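Local coordinates for uncharacterized protein (PDB 4IRT) that is of unknown function but has a BNR-repeat beta-propeller fold and is a putative neuraminidase, so it may act on sialic acid-containing glycans, at residues 85-90 and 154-159; 221-224 and 228-231. All blocks are in the same frame, centred on the assembly; numbering follows the deposited sequence.

How the contacts relate
Both contacts belong to the BNR-repeat beta-propeller, but at different depths. Contact 1 is buried, with its centre about 17 Å from the centre of the chain. It joins two separate antiparallel sheets, through strands 86-90 and 151-157, and rests on a single pair of aromatic rings with no hydrogen bond between the segments. Contact 2 lies farther out, about 23 Å from the chain centre, and is partly buried. It folds one connecting loop, between strands 206-214 and 239-242, back on itself. Here a backbone bond, a water and CH-pi contacts share the work. The two centres are about 26 Å apart and the contacts do not touch.

Contact 1 of 2, residues 85-90 and 154-159; sequences YIHVSF and NRYSLK
The interface between two neighbouring sheets of the beta-propeller is bridged here by H87 and Y156. H87 sits on strand 86-90, the middle strand of its three-stranded sheet. Y156 sits on strand 151-157 of the next sheet. The backbones stay well apart, with the CA atoms of H87 and Y156 10.2 Å from each other, and the two side chains span the gap.

The rings form a T-shaped pair. Their centroids are 4.7 Å apart and their planes meet at 70°. H87 gives its edge: CE1 stands over the centre of the Y156 ring, 3.5 Å above its plane. The nearest carbon is CE2 of Y156, 3.6 Å from CE1 of H87. The phenol ring reaches this place because CG of Y156 is anti to the backbone N (chi1 -178°), which carries the ring out toward the other strand.

Both imidazole nitrogens of H87 are bonded within the protein, NE2 to D81 and ND1 to Y99. These two bonds fix the rotation of the imidazole and keep its CE1 corner aimed at the tyrosine. L137 and R101 touch both side chains, and W163 meets the ring of Y156. The pair is thus a buried aromatic link between adjacent sheets, or blades, of a BNR-repeat beta-propeller.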
loop_
_atom_site.group_PDB
_atom_site.type_symbol
_atom_site.label_atom_id
_atom_site.label_comp_id
_atom_site.label_asym_id
_atom_site.label_seq_id
_atom_site.Cartn_x
_atom_site.Cartn_y
_atom_site.Cartn_z
ATOM N N TYR A 85 -11.336 14.959 -9.214
ATOM C CA TYR A 85 -12.085 14.796 -7.959
ATOM C C TYR A 85 -11.275 13.915 -7.009
ATOM O O TYR A 85 -10.703 12.912 -7.420
ATOM C CB TYR A 85 -13.470 14.160 -8.171
ATOM C CG TYR A 85 -14.449 15.069 -8.834
ATOM C CD1 TYR A 85 -14.548 15.129 -10.213
ATOM C CD2 TYR A 85 -15.290 15.866 -8.083
ATOM C CE1 TYR A 85 -15.445 15.984 -10.835
ATOM C CE2 TYR A 85 -16.187 16.730 -8.683
ATOM C CZ TYR A 85 -16.264 16.789 -10.060
ATOM O OH TYR A 85 -17.158 17.660 -10.656
ATOM N N ILE A 86 -11.193 14.331 -5.752
ATOM C CA ILE A 86 -10.641 13.474 -4.722
ATOM C C ILE A 86 -11.706 12.433 -4.351
ATOM O O ILE A 86 -12.867 12.789 -4.122
ATOM C CB ILE A 86 -10.265 14.230 -3.429
ATOM C CG1 ILE A 86 -9.246 15.338 -3.687
ATOM C CG2 ILE A 86 -9.737 13.243 -2.389
ATOM C CD1 ILE A 86 -9.036 16.280 -2.515
ATOM N N HIS A 87 -11.309 11.156 -4.340
ATOM C CA HIS A 87 -12.092 10.086 -3.764
ATOM C C HIS A 87 -11.369 9.638 -2.493
ATOM O O HIS A 87 -10.162 9.434 -2.523
ATOM C CB HIS A 87 -12.142 8.901 -4.709
ATOM C CG HIS A 87 -12.843 9.183 -5.994
ATOM N ND1 HIS A 87 -14.028 8.575 -6.346
ATOM C CD2 HIS A 87 -12.539 10.032 -7.005
ATOM C CE1 HIS A 87 -14.416 9.026 -7.527
ATOM N NE2 HIS A 87 -13.517 9.890 -7.960
ATOM N N VAL A 88 -12.102 9.471 -1.399
ATOM C CA VAL A 88 -11.478 9.122 -0.141
ATOM C C VAL A 88 -12.352 8.153 0.650
ATOM O O VAL A 88 -13.567 8.312 0.745
ATOM C CB VAL A 88 -11.131 10.383 0.685
ATOM C CG1 VAL A 88 -12.390 11.110 1.120
ATOM C CG2 VAL A 88 -10.255 10.031 1.874
ATOM N N SER A 89 -11.707 7.150 1.227
ATOM C CA SER A 89 -12.374 6.136 2.012
ATOM C C SER A 89 -11.532 5.920 3.267
ATOM O O SER A 89 -10.303 5.887 3.203
ATOM C CB SER A 89 -12.557 4.848 1.175
ATOM O OG SER A 89 -13.348 3.880 1.858
ATOM N N PHE A 90 -12.188 5.792 4.412
ATOM C CA PHE A 90 -11.486 5.904 5.688
ATOM C C PHE A 90 -12.189 5.207 6.829
ATOM O O PHE A 90 -13.380 4.963 6.766
ATOM C CB PHE A 90 -11.330 7.368 6.067
ATOM C CG PHE A 90 -12.597 8.165 5.973
ATOM C CD1 PHE A 90 -13.057 8.624 4.765
ATOM C CD2 PHE A 90 -13.332 8.460 7.114
ATOM C CE1 PHE A 90 -14.239 9.348 4.683
ATOM C CE2 PHE A 90 -14.525 9.195 7.043
ATOM C CZ PHE A 90 -14.965 9.646 5.827
ATOM N N ASN A 154 -14.130 -3.052 -7.293
ATOM C CA ASN A 154 -15.051 -2.206 -8.021
ATOM C C ASN A 154 -14.314 -1.282 -8.969
ATOM O O ASN A 154 -13.121 -1.032 -8.807
ATOM C CB ASN A 154 -15.798 -1.305 -7.049
ATOM C CG ASN A 154 -16.670 -2.059 -6.071
ATOM O OD1 ASN A 154 -17.147 -3.158 -6.337
ATOM N ND2 ASN A 154 -16.901 -1.437 -4.911
ATOM N N ARG A 155 -15.058 -0.732 -9.925
ATOM C CA ARG A 155 -14.543 0.238 -10.869
ATOM C C ARG A 155 -15.427 1.470 -10.918
ATOM O O ARG A 155 -16.656 1.364 -10.928
ATOM C CB ARG A 155 -14.427 -0.350 -12.280
ATOM C CG ARG A 155 -13.909 0.642 -13.331
ATOM C CD ARG A 155 -13.648 -0.078 -14.643
ATOM N NE ARG A 155 -13.357 0.805 -15.780
ATOM C CZ ARG A 155 -13.188 0.363 -17.031
ATOM N NH1 ARG A 155 -13.280 -0.942 -17.319
ATOM N NH2 ARG A 155 -12.961 1.217 -18.013
ATOM N N TYR A 156 -14.794 2.637 -10.975
ATOM C CA TYR A 156 -15.497 3.915 -11.098
ATOM C C TYR A 156 -15.394 4.403 -12.521
ATOM O O TYR A 156 -14.299 4.671 -13.012
ATOM C CB TYR A 156 -14.885 4.961 -10.185
ATOM C CG TYR A 156 -15.595 6.299 -10.225
ATOM C CD1 TYR A 156 -16.846 6.457 -9.633
ATOM C CD2 TYR A 156 -15.016 7.401 -10.837
ATOM C CE1 TYR A 156 -17.506 7.682 -9.641
ATOM C CE2 TYR A 156 -15.669 8.643 -10.849
ATOM C CZ TYR A 156 -16.905 8.764 -10.251
ATOM O OH TYR A 156 -17.560 9.963 -10.254
ATOM N N SER A 157 -16.540 4.505 -13.185
ATOM C CA SER A 157 -16.585 4.978 -14.567
ATOM C C SER A 157 -16.672 6.483 -14.521
ATOM O O SER A 157 -17.637 7.032 -14.017
ATOM C CB SER A 157 -17.794 4.417 -15.305
ATOM O OG SER A 157 -17.954 5.078 -16.562
ATOM N N LEU A 158 -15.663 7.141 -15.051
ATOM C CA LEU A 158 -15.623 8.594 -15.067
ATOM C C LEU A 158 -16.773 9.108 -15.913
ATOM O O LEU A 158 -17.397 10.122 -15.581
ATOM C CB LEU A 158 -14.277 9.060 -15.640
ATOM C CG LEU A 158 -13.884 10.504 -15.391
ATOM C CD1 LEU A 158 -13.877 10.813 -13.891
ATOM C CD2 LEU A 158 -12.518 10.729 -16.022
ATOM N N LYS A 159 -17.068 8.377 -16.984
ATOM C CA LYS A 159 -18.127 8.725 -17.929
ATOM C C LYS A 159 -19.504 8.776 -17.272
ATOM O O LYS A 159 -20.216 9.774 -17.397
ATOM C CB LYS A 159 -18.138 7.714 -19.083
ATOM C CG LYS A 159 -18.753 8.219 -20.378
ATOM C CD LYS A 159 -18.005 7.641 -21.576
ATOM C CE LYS A 159 -18.524 8.181 -22.899
ATOM N NZ LYS A 159 -19.773 7.491 -23.323
#

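Contact 2 of 2, residues 221-224 and 228-231; sequences WYKT and RYEL. With EDO (1,2-ethanediol), chain M.
Y229 and W221 hold the tight part of this loop fold. Y229 N donates to W221 O at 2.8 Å, with an N-H...O angle of 155°. It belongs to a single beta bridge that pairs Y222 with R228. A water adds a second tie between the segments, linking W221 N to Y229 O. The Y229 ring turns its edge to the W221 carbonyl, and CD2 of Y229 lies 3.9 Å from CB of W221.

K223 packs on the face of the Y229 ring. Its CG stands 3.6 Å above the ring plane, offset toward the rim, in a CH-pi contact. The extended lysine chain then crosses the ring at about a right angle, bringing CE to 3.6 Å from CE1 of Y229. Both polar ends are tied to the protein: NZ of K223 to N237 O, and OH of Y229 to Y211 O and E239 N. The indole of W221 turns inward against strands 191-198 and 206-214.

The outer side is looser. R228 is exposed, and its CA lies over one face of Y222, 4.0 Å from the ring centroid. CG of R228 is anti to the backbone N (chi1 -177°), which runs the chain on past the phenol. O1 of an ethanediol, probably from the crystallisation liquor, donates to K223 O at 2.9 Å. The whole is a long connection between adjacent antiparallel strands of one propeller sheet, 206-214 and 239-242, closed on itself by a single beta bridge.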
loop_
_atom_site.group_PDB
_atom_site.type_symbol
_atom_site.label_atom_id
_atom_site.label_comp_id
_atom_site.label_asym_id
_atom_site.label_seq_id
_atom_site.Cartn_x
_atom_site.Cartn_y
_atom_site.Cartn_z
ATOM N N TRP A 221 -7.981 -12.517 -15.944
ATOM C CA TRP A 221 -6.728 -12.551 -15.195
ATOM C C TRP A 221 -5.793 -13.609 -15.766
ATOM O O TRP A 221 -6.258 -14.666 -16.176
ATOM C CB TRP A 221 -7.023 -12.825 -13.711
ATOM C CG TRP A 221 -7.692 -11.639 -13.083
ATOM C CD1 TRP A 221 -9.042 -11.346 -13.098
ATOM C CD2 TRP A 221 -7.050 -10.545 -12.433
ATOM N NE1 TRP A 221 -9.271 -10.129 -12.493
ATOM C CE2 TRP A 221 -8.072 -9.625 -12.051
ATOM C CE3 TRP A 221 -5.710 -10.252 -12.108
ATOM C CZ2 TRP A 221 -7.797 -8.448 -11.372
ATOM C CZ3 TRP A 221 -5.437 -9.087 -11.416
ATOM C CH2 TRP A 221 -6.484 -8.201 -11.038
ATOM N N TYR A 222 -4.492 -13.290 -15.799
ATOM C CA TYR A 222 -3.442 -14.114 -16.427
ATOM C C TYR A 222 -2.282 -14.431 -15.501
ATOM O O TYR A 222 -2.001 -13.695 -14.566
ATOM C CB TYR A 222 -2.911 -13.413 -17.684
ATOM C CG TYR A 222 -3.909 -13.501 -18.836
ATOM C CD1 TYR A 222 -4.994 -12.633 -18.910
ATOM C CD2 TYR A 222 -3.784 -14.482 -19.823
ATOM C CE1 TYR A 222 -5.919 -12.729 -19.940
ATOM C CE2 TYR A 222 -4.690 -14.569 -20.874
ATOM C CZ TYR A 222 -5.764 -13.695 -20.924
ATOM O OH TYR A 222 -6.702 -13.804 -21.934
ATOM N N LYS A 223 -1.599 -15.527 -15.805
ATOM C CA LYS A 223 -0.312 -15.830 -15.212
ATOM C C LYS A 223 0.765 -15.209 -16.093
ATOM O O LYS A 223 0.511 -14.888 -17.256
ATOM C CB LYS A 223 -0.113 -17.342 -15.139
ATOM C CG LYS A 223 -1.178 -18.073 -14.322
ATOM C CD LYS A 223 -0.765 -19.516 -14.050
ATOM C CE LYS A 223 -1.793 -20.251 -13.208
ATOM N NZ LYS A 223 -1.336 -21.569 -12.671
ATOM N N THR A 224 1.961 -15.062 -15.537
ATOM C CA THR A 224 3.109 -14.542 -16.289
ATOM C C THR A 224 3.428 -15.404 -17.511
ATOM O O THR A 224 3.929 -14.905 -18.541
ATOM C CB THR A 224 4.401 -14.501 -15.450
ATOM O OG1 THR A 224 4.699 -15.819 -14.985
ATOM C CG2 THR A 224 4.297 -13.507 -14.280
ATOM N N ARG A 228 -4.582 -17.994 -19.179
ATOM C CA ARG A 228 -5.706 -17.310 -18.552
ATOM C C ARG A 228 -6.210 -18.111 -17.371
ATOM O O ARG A 228 -6.477 -19.292 -17.487
ATOM C CB ARG A 228 -6.848 -17.165 -19.530
ATOM C CG ARG A 228 -8.005 -16.392 -18.947
ATOM C CD ARG A 228 -8.981 -15.997 -20.021
ATOM N NE ARG A 228 -10.312 -15.920 -19.456
ATOM C CZ ARG A 228 -11.427 -15.791 -20.167
ATOM N NH1 ARG A 228 -11.379 -15.715 -21.498
ATOM N NH2 ARG A 228 -12.596 -15.729 -19.533
ATOM N N TYR A 229 -6.354 -17.476 -16.226
ATOM C CA TYR A 229 -6.962 -18.144 -15.069
ATOM C C TYR A 229 -8.439 -18.501 -15.266
ATOM O O TYR A 229 -9.234 -17.721 -15.826
ATOM C CB TYR A 229 -6.913 -17.220 -13.849
ATOM C CG TYR A 229 -5.617 -17.164 -13.102
ATOM C CD1 TYR A 229 -5.272 -18.167 -12.211
ATOM C CD2 TYR A 229 -4.801 -16.031 -13.158
ATOM C CE1 TYR A 229 -4.123 -18.092 -11.471
ATOM C CE2 TYR A 229 -3.631 -15.952 -12.408
ATOM C CZ TYR A 229 -3.306 -16.973 -11.542
ATOM O OH TYR A 229 -2.158 -16.917 -10.770
ATOM N N GLU A 230 -8.806 -19.686 -14.795
ATOM C CA GLU A 230 -10.205 -19.979 -14.540
ATOM C C GLU A 230 -10.470 -19.446 -13.142
ATOM O O GLU A 230 -9.784 -19.839 -12.186
ATOM C CB GLU A 230 -10.459 -21.475 -14.634
ATOM C CG GLU A 230 -10.066 -21.996 -16.013
ATOM C CD GLU A 230 -10.744 -23.303 -16.398
ATOM O OE1 GLU A 230 -11.969 -23.450 -16.161
ATOM O OE2 GLU A 230 -10.044 -24.176 -16.958
ATOM N N LEU A 231 -11.420 -18.521 -13.021
ATOM C CA LEU A 231 -11.700 -17.887 -11.735
ATOM C C LEU A 231 -12.679 -18.722 -10.908
ATOM O O LEU A 231 -13.513 -19.444 -11.455
ATOM C CB LEU A 231 -12.249 -16.452 -11.925
ATOM C CG LEU A 231 -11.347 -15.537 -12.760
ATOM C CD1 LEU A 231 -12.071 -14.252 -13.105
ATOM C CD2 LEU A 231 -10.035 -15.241 -12.017
HETATM C C1 EDO M . 0.469 -13.009 -19.854
HETATM O O1 EDO M . 0.278 -12.344 -18.587
HETATM C C2 EDO M . 1.202 -12.151 -20.883
HETATM O O2 EDO M . 2.492 -11.791 -20.376
HETATM O O HOH W 1 -9.683 -14.816 -16.149
#